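Local coordinates for branched-chain amino acid transport system substrate-binding protein (Rhodopseudomonas palustris, PDB 4JB0) that binds small lignin-derived aromatic acids such as ferulate and probably delivers them to an ABC transporter for uptake into the cell, at residues A[140-145]-A[169-174]; A[190-195]-A[217-222]; A[221-226]-A[238-243]. All blocks are in the same frame, centred on the assembly; numbering follows the deposited sequence.

In the fold
Along the chain contact 1 (140-145 with 169-174) closes before contact 2 (190-195 with 217-222) opens, and contact 3 (221-226 with 238-243) begins where contact 2 ends, sharing Gly221 and Ala222. All three gather at or beside one seven-stranded mixed sheet, in which strands 162-169, 134-140, 190-194, 215-218 and 239-242 run side by side in parallel. Centres are about 13 Å apart for contacts 1 and 2, about 8 Å for 2 and 3, and about 18 Å for 1 and 3. Tyr144 OH, 2.6 Å from Thr219 OG1, ties contact 1 to contact 2. Each contact touches the bound ferulate, contact 3 through the shared Gly221, so loops after these strands contribute to its pocket.

Contact 1: residues A[140-145]-A[169-174]; sequences YSDSYG and FARPDT. With FER (3-(4-hydroxy-3-methoxyphenyl)-2-propenoic acid), chain B.
Asp142 and Arg171 form a salt bridge, with Arg171 NE 2.7 Å from Asp142 OD1 and the carboxylate and guanidinium planes only 19° apart. A weaker bond from Arg171 NH2 reaches the same oxygen, while Asp142 OD2 accepts weakly from Tyr144 N and caps the start of helix 143-158. The two terminal nitrogens of the arginine grip the ferulate carboxylate: Arg171 NH1 lies 2.8 Å from FER O1, and Arg171 NH2 lies 2.8 Å from FER O2. Asp142 thus acts as a second-shell residue, fixing the guanidinium from its NE side. Where the strands end, Ser141 N bonds to Phe169 O at 2.7 Å, arriving from above the carbonyl plane.

Tyr140 supports the arginine by its ring: Arg171 CG sits over the ring centre, 3.9 Å from the centroid, and the bend at chi3 (-147°) brings the guanidinium across Tyr140 CE2. At its edge the same ring meets the Phe169 face in an offset edge-to-face pair, planes at 65°. Tyr140 OH bonds to Ser196. One face of the Tyr144 ring lies against FER C8. These loops at the strand ends help form the part of a periplasmic binding protein's ligand pocket that receives the carboxylate.

Contact 2: residues A[190-195]-A[217-222]; sequences AILVGA and YQTHGA. With FER (3-(4-hydroxy-3-methoxyphenyl)-2-propenoic acid), chain B.
Strands 190-194 and 215-218 pair in parallel here, joined through helix 197-209 as a beta-alpha-beta crossover, a buried pairing; the loop after strand 215-218 reaches the ferulate. Two nearly straight backbone bonds define the pairing: Tyr217 N to Ile191 O and Val193 N to Tyr217 O, both 2.9 Å, at 177° and 172°. On the face carrying Leu192 and Tyr217, Leu192 CD1 lies 3.9 Å from Tyr217 CB, the two side chains crossing at about a right angle, and Ala190 CB meets Tyr217 CE1. The phenol's hydroxyl bonds to His126.

Val193 and Gln218 lie side by side on the other face. The bend at chi2 (-86°) turns the Gln218 amide alongside the valine, Gln218 NE2 coming 3.6 Å from Val193 CG1 while donating to Gln204 and to Ala200 O. Beyond the last bond between the strands a water continues the link, accepting from Thr219 N and Ala195 N and lying 2.7 Å from Gln218 OE1 and 2.6 Å from Val193 O. A leucine in place of Gln218 would probably leave Gln204 and Ala200 O without the amide donor and remove one acceptor of the water. In the loop, Thr219 OG1 accepts from Gly221 N in an ST turn, Gly221 CA touches FER C6 at 3.4 Å, and one face of the His220 ring meets FER C5.

Contact 3: residues A[221-226]-A[238-243]; sequences GAASMD and VLMASG. With FER (3-(4-hydroxy-3-methoxyphenyl)-2-propenoic acid), chain B.
Apolar packing carries this contact: the thioether of Met240 reaches from its strand against Ala222 and Ala223. Met240 CG is anti to the backbone N (chi1 -173°) and chi2 is also extended, which carries the sulfur out to the loop; chi3 then turns the methyl, putting Met240 CE 3.7 Å from Ala222 CB. The sulfur itself rests against the backbone, with Met240 SD 3.7 Å from Ala223 CA, and it also touches the methyl of that alanine. Further along the strand, Ser242 OG approaches Ala223 CB at 4.0 Å, and Gln279 of helix 279-299 also packs on both Ala223 and Ser242.

The two segments belong to a beta-alpha-beta unit, strand 215-218, helix 225-231 and strand 239-242, in which the loop leading into the helix packs against the strand that follows it. Met240 also touches Gln218 of the neighbouring strand 215-218, so its side chain meets both that strand and the loop at Ala222 and Ala223.

The polar bonds of these residues run within a segment or to residues outside both. Ser224 N donates to Ala222 O at 2.9 Å, closing an inverse gamma turn centred on Ala223. Ser224 OG bonds to Asp226 OD1 at 2.7 Å, using the lone pair directed away from the other carboxylate oxygen; Asp226 OD2 pairs with Arg229. On the strand side, Ser242 OG donates to Gly243 O at 2.8 Å, while Gly243 N bonds to Gln279, a residue that also hydrogen-bonds the ferulate.

Contact 1: residues A[140-145]-A[169-174]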
loop_
_atom_site.group_PDB
_atom_site.type_symbol
_atom_site.label_atom_id
_atom_site.label_comp_id
_atom_site.label_asym_id
_atom_site.label_seq_id
_atom_site.Cartn_x
_atom_site.Cartn_y
_atom_site.Cartn_z
ATOM N N TYR A 140 8.849 6.041 11.058
ATOM C CA TYR A 140 9.613 4.903 11.484
ATOM C C TYR A 140 11.101 5.044 11.156
ATOM O O TYR A 140 11.482 5.574 10.084
ATOM C CB TYR A 140 9.142 3.634 10.773
ATOM C CG TYR A 140 7.696 3.213 10.931
ATOM C CD1 TYR A 140 7.038 3.327 12.152
ATOM C CD2 TYR A 140 7.045 2.543 9.876
ATOM C CE1 TYR A 140 5.727 2.863 12.307
ATOM C CE2 TYR A 140 5.737 2.056 10.027
ATOM C CZ TYR A 140 5.091 2.229 11.265
ATOM O OH TYR A 140 3.807 1.762 11.429
ATOM N N SER A 141 11.929 4.558 12.086
ATOM C CA SER A 141 13.377 4.371 11.839
ATOM C C SER A 141 13.630 3.118 10.966
ATOM O O SER A 141 14.313 2.156 11.361
ATOM C CB SER A 141 14.106 4.243 13.180
ATOM O OG SER A 141 13.418 3.304 14.012
ATOM N N ASP A 142 13.015 3.083 9.799
ATOM C CA ASP A 142 13.193 1.951 8.873
ATOM C C ASP A 142 12.957 2.375 7.415
ATOM O O ASP A 142 12.762 3.565 7.162
ATOM C CB ASP A 142 12.411 0.673 9.302
ATOM C CG ASP A 142 10.897 0.764 9.114
ATOM O OD1 ASP A 142 10.161 0.079 9.866
ATOM O OD2 ASP A 142 10.417 1.496 8.241
ATOM N N SER A 143 12.973 1.412 6.486
ATOM C CA SER A 143 12.850 1.709 5.055
ATOM C C SER A 143 11.537 2.450 4.643
ATOM O O SER A 143 11.563 3.233 3.685
ATOM C CB SER A 143 13.079 0.451 4.200
ATOM O OG SER A 143 12.241 -0.638 4.632
ATOM N N TYR A 144 10.405 2.185 5.299
ATOM C CA TYR A 144 9.170 2.953 4.977
ATOM C C TYR A 144 9.327 4.400 5.428
ATOM O O TYR A 144 8.984 5.306 4.687
ATOM C CB TYR A 144 7.948 2.360 5.683
ATOM C CG TYR A 144 6.601 2.991 5.307
ATOM C CD1 TYR A 144 6.102 2.913 3.993
ATOM C CD2 TYR A 144 5.836 3.689 6.274
ATOM C CE1 TYR A 144 4.843 3.490 3.657
ATOM C CE2 TYR A 144 4.584 4.290 5.949
ATOM C CZ TYR A 144 4.101 4.166 4.664
ATOM O OH TYR A 144 2.891 4.710 4.383
ATOM N N GLY A 145 9.834 4.574 6.669
ATOM C CA GLY A 145 10.161 5.897 7.261
ATOM C C GLY A 145 11.085 6.732 6.391
ATOM O O GLY A 145 10.895 7.932 6.230
ATOM N N PHE A 169 10.805 7.003 15.138
ATOM C CA PHE A 169 10.475 6.049 16.180
ATOM C C PHE A 169 10.502 4.677 15.578
ATOM O O PHE A 169 10.400 4.540 14.355
ATOM C CB PHE A 169 9.123 6.370 16.914
ATOM C CG PHE A 169 7.860 6.243 16.065
ATOM C CD1 PHE A 169 7.508 7.239 15.121
ATOM C CD2 PHE A 169 6.964 5.183 16.282
ATOM C CE1 PHE A 169 6.315 7.132 14.348
ATOM C CE2 PHE A 169 5.789 5.068 15.513
ATOM C CZ PHE A 169 5.448 6.046 14.565
ATOM N N ALA A 170 10.665 3.662 16.445
ATOM C CA ALA A 170 10.627 2.256 16.062
ATOM C C ALA A 170 9.198 1.730 16.117
ATOM O O ALA A 170 8.403 2.139 16.989
ATOM C CB ALA A 170 11.528 1.414 17.030
ATOM N N ARG A 171 8.886 0.795 15.218
ATOM C CA ARG A 171 7.550 0.204 15.109
ATOM C C ARG A 171 6.850 -0.230 16.404
ATOM O O ARG A 171 5.675 0.086 16.569
ATOM C CB ARG A 171 7.583 -1.022 14.167
ATOM C CG ARG A 171 7.171 -0.695 12.771
ATOM C CD ARG A 171 7.533 -1.858 11.802
ATOM N NE ARG A 171 7.864 -1.294 10.481
ATOM C CZ ARG A 171 6.994 -0.966 9.524
ATOM N NH1 ARG A 171 5.691 -1.178 9.688
ATOM N NH2 ARG A 171 7.428 -0.462 8.372
ATOM N N PRO A 172 7.560 -0.966 17.296
ATOM C CA PRO A 172 6.912 -1.385 18.543
ATOM C C PRO A 172 6.806 -0.319 19.662
ATOM O O PRO A 172 6.141 -0.603 20.680
ATOM C CB PRO A 172 7.772 -2.551 19.014
ATOM C CG PRO A 172 9.051 -2.422 18.358
ATOM C CD PRO A 172 8.918 -1.552 17.168
ATOM N N ASP A 173 7.398 0.875 19.477
ATOM C CA ASP A 173 7.388 1.915 20.519
ATOM C C ASP A 173 5.967 2.226 20.913
ATOM O O ASP A 173 5.113 2.395 20.041
ATOM C CB ASP A 173 8.043 3.202 20.054
ATOM C CG ASP A 173 9.527 3.046 19.898
ATOM O OD1 ASP A 173 10.017 1.937 20.224
ATOM O OD2 ASP A 173 10.194 4.003 19.459
ATOM N N THR A 174 5.701 2.281 22.207
ATOM C CA THR A 174 4.365 2.599 22.646
ATOM C C THR A 174 4.303 4.035 23.151
ATOM O O THR A 174 3.245 4.513 23.530
ATOM C CB THR A 174 3.882 1.614 23.691
ATOM O OG1 THR A 174 4.868 1.532 24.717
ATOM C CG2 THR A 174 3.685 0.269 23.066
HETATM C C4 FER B . -0.142 0.527 2.004
HETATM C C5 FER B . 0.683 1.600 2.310
HETATM C C6 FER B . 1.574 1.458 3.367
HETATM C C3 FER B . -0.087 -0.655 2.722
HETATM C C2 FER B . 0.816 -0.793 3.780
HETATM C C1 FER B . 1.652 0.277 4.095
HETATM C C10 FER B . -0.843 -2.931 3.187
HETATM C C7 FER B . 2.579 0.029 5.230
HETATM C C8 FER B . 3.872 0.361 5.223
HETATM C C9 FER B . 4.739 -0.020 6.369
HETATM O O1 FER B . 4.325 0.018 7.562
HETATM O O2 FER B . 5.874 -0.482 6.072
HETATM O O4 FER B . -1.001 0.636 0.980
HETATM O O3 FER B . -0.905 -1.715 2.401
#

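Contact 2: residues A[190-195]-A[217-222]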
loop_
_atom_site.group_PDB
_atom_site.type_symbol
_atom_site.label_atom_id
_atom_site.label_comp_id
_atom_site.label_asym_id
_atom_site.label_seq_id
_atom_site.Cartn_x
_atom_site.Cartn_y
_atom_site.Cartn_z
ATOM N N ALA A 190 2.913 22.371 9.809
ATOM C CA ALA A 190 2.321 21.019 9.610
ATOM C C ALA A 190 3.366 19.961 9.979
ATOM O O ALA A 190 4.586 20.220 9.929
ATOM C CB ALA A 190 1.936 20.837 8.152
ATOM N N ILE A 191 2.874 18.769 10.318
ATOM C CA ILE A 191 3.717 17.611 10.618
ATOM C C ILE A 191 3.269 16.479 9.704
ATOM O O ILE A 191 2.079 16.203 9.628
ATOM C CB ILE A 191 3.551 17.181 12.091
ATOM C CG1 ILE A 191 4.185 18.249 13.016
ATOM C CG2 ILE A 191 4.196 15.788 12.322
ATOM C CD1 ILE A 191 4.054 17.934 14.516
ATOM N N LEU A 192 4.186 15.889 8.962
ATOM C CA LEU A 192 3.866 14.613 8.235
ATOM C C LEU A 192 4.258 13.449 9.127
ATOM O O LEU A 192 5.405 13.380 9.588
ATOM C CB LEU A 192 4.626 14.515 6.919
ATOM C CG LEU A 192 4.599 13.206 6.141
ATOM C CD1 LEU A 192 3.074 12.856 5.776
ATOM C CD2 LEU A 192 5.546 13.341 4.889
ATOM N N VAL A 193 3.319 12.534 9.333
ATOM C CA VAL A 193 3.556 11.319 10.092
ATOM C C VAL A 193 3.807 10.194 9.091
ATOM O O VAL A 193 2.915 9.892 8.267
ATOM C CB VAL A 193 2.347 10.964 10.994
ATOM C CG1 VAL A 193 2.487 9.579 11.613
ATOM C CG2 VAL A 193 2.098 12.031 12.099
ATOM N N GLY A 194 5.009 9.602 9.136
ATOM C CA GLY A 194 5.349 8.487 8.241
ATOM C C GLY A 194 5.267 7.134 8.948
ATOM O O GLY A 194 6.290 6.571 9.388
ATOM N N ALA A 195 4.046 6.603 9.047
ATOM C CA ALA A 195 3.771 5.398 9.852
ATOM C C ALA A 195 2.541 4.703 9.246
ATOM O O ALA A 195 2.130 5.075 8.135
ATOM C CB ALA A 195 3.565 5.764 11.319
ATOM N N TYR A 217 -0.638 15.522 8.749
ATOM C CA TYR A 217 -0.784 14.710 7.533
ATOM C C TYR A 217 -0.391 13.262 7.767
ATOM O O TYR A 217 0.599 13.006 8.470
ATOM C CB TYR A 217 0.077 15.289 6.413
ATOM C CG TYR A 217 -0.398 16.643 5.891
ATOM C CD1 TYR A 217 -0.164 17.810 6.608
ATOM C CD2 TYR A 217 -1.055 16.743 4.668
ATOM C CE1 TYR A 217 -0.599 19.050 6.147
ATOM C CE2 TYR A 217 -1.516 18.004 4.168
ATOM C CZ TYR A 217 -1.279 19.144 4.924
ATOM O OH TYR A 217 -1.701 20.368 4.465
ATOM N N GLN A 218 -1.139 12.311 7.171
ATOM C CA GLN A 218 -0.844 10.891 7.329
ATOM C C GLN A 218 -0.680 10.232 5.926
ATOM O O GLN A 218 -1.239 10.683 4.918
ATOM C CB GLN A 218 -1.990 10.167 8.065
ATOM C CG GLN A 218 -2.129 10.536 9.573
ATOM C CD GLN A 218 -1.209 9.673 10.468
ATOM O OE1 GLN A 218 -0.639 8.665 10.023
ATOM N NE2 GLN A 218 -1.067 10.075 11.714
ATOM N N THR A 219 0.038 9.136 5.892
ATOM C CA THR A 219 0.213 8.363 4.661
ATOM C C THR A 219 -0.917 7.327 4.438
ATOM O O THR A 219 -1.787 7.075 5.307
ATOM C CB THR A 219 1.567 7.644 4.679
ATOM O OG1 THR A 219 1.515 6.531 5.579
ATOM C CG2 THR A 219 2.707 8.605 5.123
ATOM N N HIS A 220 -0.833 6.658 3.311
ATOM C CA HIS A 220 -1.807 5.684 2.923
ATOM C C HIS A 220 -1.632 4.420 3.708
ATOM O O HIS A 220 -2.515 3.584 3.665
ATOM C CB HIS A 220 -1.815 5.468 1.397
ATOM C CG HIS A 220 -0.486 5.069 0.813
ATOM N ND1 HIS A 220 0.688 5.717 1.132
ATOM C CD2 HIS A 220 -0.176 4.195 -0.182
ATOM C CE1 HIS A 220 1.673 5.235 0.390
ATOM N NE2 HIS A 220 1.168 4.327 -0.432
ATOM N N GLY A 221 -0.561 4.336 4.543
ATOM C CA GLY A 221 -0.420 3.224 5.474
ATOM C C GLY A 221 -1.398 3.299 6.626
ATOM O O GLY A 221 -1.601 2.321 7.371
ATOM N N ALA A 222 -2.012 4.467 6.774
ATOM C CA ALA A 222 -2.980 4.716 7.850
ATOM C C ALA A 222 -4.460 4.459 7.452
ATOM O O ALA A 222 -5.373 4.518 8.325
ATOM C CB ALA A 222 -2.804 6.162 8.347
HETATM C C4 FER B . -0.142 0.527 2.004
HETATM C C5 FER B . 0.683 1.600 2.310
HETATM C C6 FER B . 1.574 1.458 3.367
HETATM C C3 FER B . -0.087 -0.655 2.722
HETATM C C2 FER B . 0.816 -0.793 3.780
HETATM C C1 FER B . 1.652 0.277 4.095
HETATM C C10 FER B . -0.843 -2.931 3.187
HETATM C C7 FER B . 2.579 0.029 5.230
HETATM C C8 FER B . 3.872 0.361 5.223
HETATM C C9 FER B . 4.739 -0.020 6.369
HETATM O O1 FER B . 4.325 0.018 7.562
HETATM O O2 FER B . 5.874 -0.482 6.072
HETATM O O4 FER B . -1.001 0.636 0.980
HETATM O O3 FER B . -0.905 -1.715 2.401
HETATM O O HOH W 1 1.226 7.947 8.240
#

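Contact 3: residues A[221-226]-A[238-243]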
loop_
_atom_site.group_PDB
_atom_site.type_symbol
_atom_site.label_atom_id
_atom_site.label_comp_id
_atom_site.label_asym_id
_atom_site.label_seq_id
_atom_site.Cartn_x
_atom_site.Cartn_y
_atom_site.Cartn_z
ATOM N N GLY A 221 -0.561 4.336 4.543
ATOM C CA GLY A 221 -0.420 3.224 5.474
ATOM C C GLY A 221 -1.398 3.299 6.626
ATOM O O GLY A 221 -1.601 2.321 7.371
ATOM N N ALA A 222 -2.012 4.467 6.774
ATOM C CA ALA A 222 -2.980 4.716 7.850
ATOM C C ALA A 222 -4.460 4.459 7.452
ATOM O O ALA A 222 -5.373 4.518 8.325
ATOM C CB ALA A 222 -2.804 6.162 8.347
ATOM N N ALA A 223 -4.706 4.118 6.182
ATOM C CA ALA A 223 -6.082 4.219 5.594
ATOM C C ALA A 223 -7.004 3.049 5.860
ATOM O O ALA A 223 -7.322 2.261 4.970
ATOM C CB ALA A 223 -6.006 4.563 4.080
ATOM N N SER A 224 -7.418 2.916 7.121
ATOM C CA SER A 224 -8.446 1.941 7.540
ATOM C C SER A 224 -9.184 2.532 8.714
ATOM O O SER A 224 -8.780 3.569 9.232
ATOM C CB SER A 224 -7.842 0.598 7.956
ATOM O OG SER A 224 -7.147 0.751 9.200
ATOM N N MET A 225 -10.230 1.850 9.163
ATOM C CA MET A 225 -11.067 2.417 10.204
ATOM C C MET A 225 -10.316 2.405 11.518
ATOM O O MET A 225 -10.610 3.217 12.389
ATOM C CB MET A 225 -12.452 1.735 10.316
ATOM C CG MET A 225 -13.517 2.684 10.882
ATOM S SD MET A 225 -13.902 4.017 9.701
ATOM C CE MET A 225 -14.821 5.154 10.760
ATOM N N ASP A 226 -9.328 1.515 11.621
ATOM C CA ASP A 226 -8.518 1.369 12.822
ATOM C C ASP A 226 -7.977 2.707 13.313
ATOM O O ASP A 226 -8.018 2.967 14.519
ATOM C CB ASP A 226 -7.356 0.381 12.623
ATOM C CG ASP A 226 -7.819 -0.969 12.146
ATOM O OD1 ASP A 226 -7.697 -1.242 10.924
ATOM O OD2 ASP A 226 -8.344 -1.750 12.970
ATOM N N VAL A 238 -7.492 15.460 10.280
ATOM C CA VAL A 238 -6.262 14.966 9.612
ATOM C C VAL A 238 -6.381 15.033 8.072
ATOM O O VAL A 238 -7.510 15.001 7.514
ATOM C CB VAL A 238 -5.958 13.515 10.060
ATOM C CG1 VAL A 238 -7.009 12.534 9.517
ATOM C CG2 VAL A 238 -4.556 13.119 9.652
ATOM N N LEU A 239 -5.212 15.125 7.570
ATOM C CA LEU A 239 -5.303 15.068 6.104
ATOM C C LEU A 239 -4.738 13.718 5.664
ATOM O O LEU A 239 -3.623 13.382 6.030
ATOM C CB LEU A 239 -4.541 16.210 5.418
ATOM C CG LEU A 239 -5.226 17.580 5.217
ATOM C CD1 LEU A 239 -6.521 17.430 4.428
ATOM C CD2 LEU A 239 -5.522 18.305 6.511
ATOM N N MET A 240 -5.178 12.705 4.963
ATOM C CA MET A 240 -4.610 11.387 4.763
ATOM C C MET A 240 -4.680 10.975 3.290
ATOM O O MET A 240 -5.793 10.899 2.724
ATOM C CB MET A 240 -5.400 10.384 5.589
ATOM C CG MET A 240 -4.776 8.984 5.588
ATOM S SD MET A 240 -5.822 7.786 6.386
ATOM C CE MET A 240 -5.733 8.445 8.063
ATOM N N ALA A 241 -3.527 10.659 2.702
ATOM C CA ALA A 241 -3.458 10.162 1.334
ATOM C C ALA A 241 -4.067 8.781 1.359
ATOM O O ALA A 241 -3.886 7.986 2.329
ATOM C CB ALA A 241 -1.952 10.090 0.817
ATOM N N SER A 242 -4.767 8.454 0.281
ATOM C CA SER A 242 -5.421 7.143 0.235
ATOM C C SER A 242 -5.622 6.683 -1.199
ATOM O O SER A 242 -5.727 7.510 -2.129
ATOM C CB SER A 242 -6.767 7.267 0.949
ATOM O OG SER A 242 -7.536 6.129 0.744
ATOM N N GLY A 243 -5.647 5.371 -1.397
ATOM C CA GLY A 243 -6.175 4.783 -2.652
ATOM C C GLY A 243 -7.691 5.076 -2.836
ATOM O O GLY A 243 -8.423 5.279 -1.827
HETATM C C4 FER B . -0.142 0.527 2.004
HETATM C C5 FER B . 0.683 1.600 2.310
HETATM C C6 FER B . 1.574 1.458 3.367
HETATM C C3 FER B . -0.087 -0.655 2.722
HETATM C C2 FER B . 0.816 -0.793 3.780
HETATM C C1 FER B . 1.652 0.277 4.095
HETATM C C10 FER B . -0.843 -2.931 3.187
HETATM C C7 FER B . 2.579 0.029 5.230
HETATM C C8 FER B . 3.872 0.361 5.223
HETATM C C9 FER B . 4.739 -0.020 6.369
HETATM O O1 FER B . 4.325 0.018 7.562
HETATM O O2 FER B . 5.874 -0.482 6.072
HETATM O O4 FER B . -1.001 0.636 0.980
HETATM O O3 FER B . -0.905 -1.715 2.401
#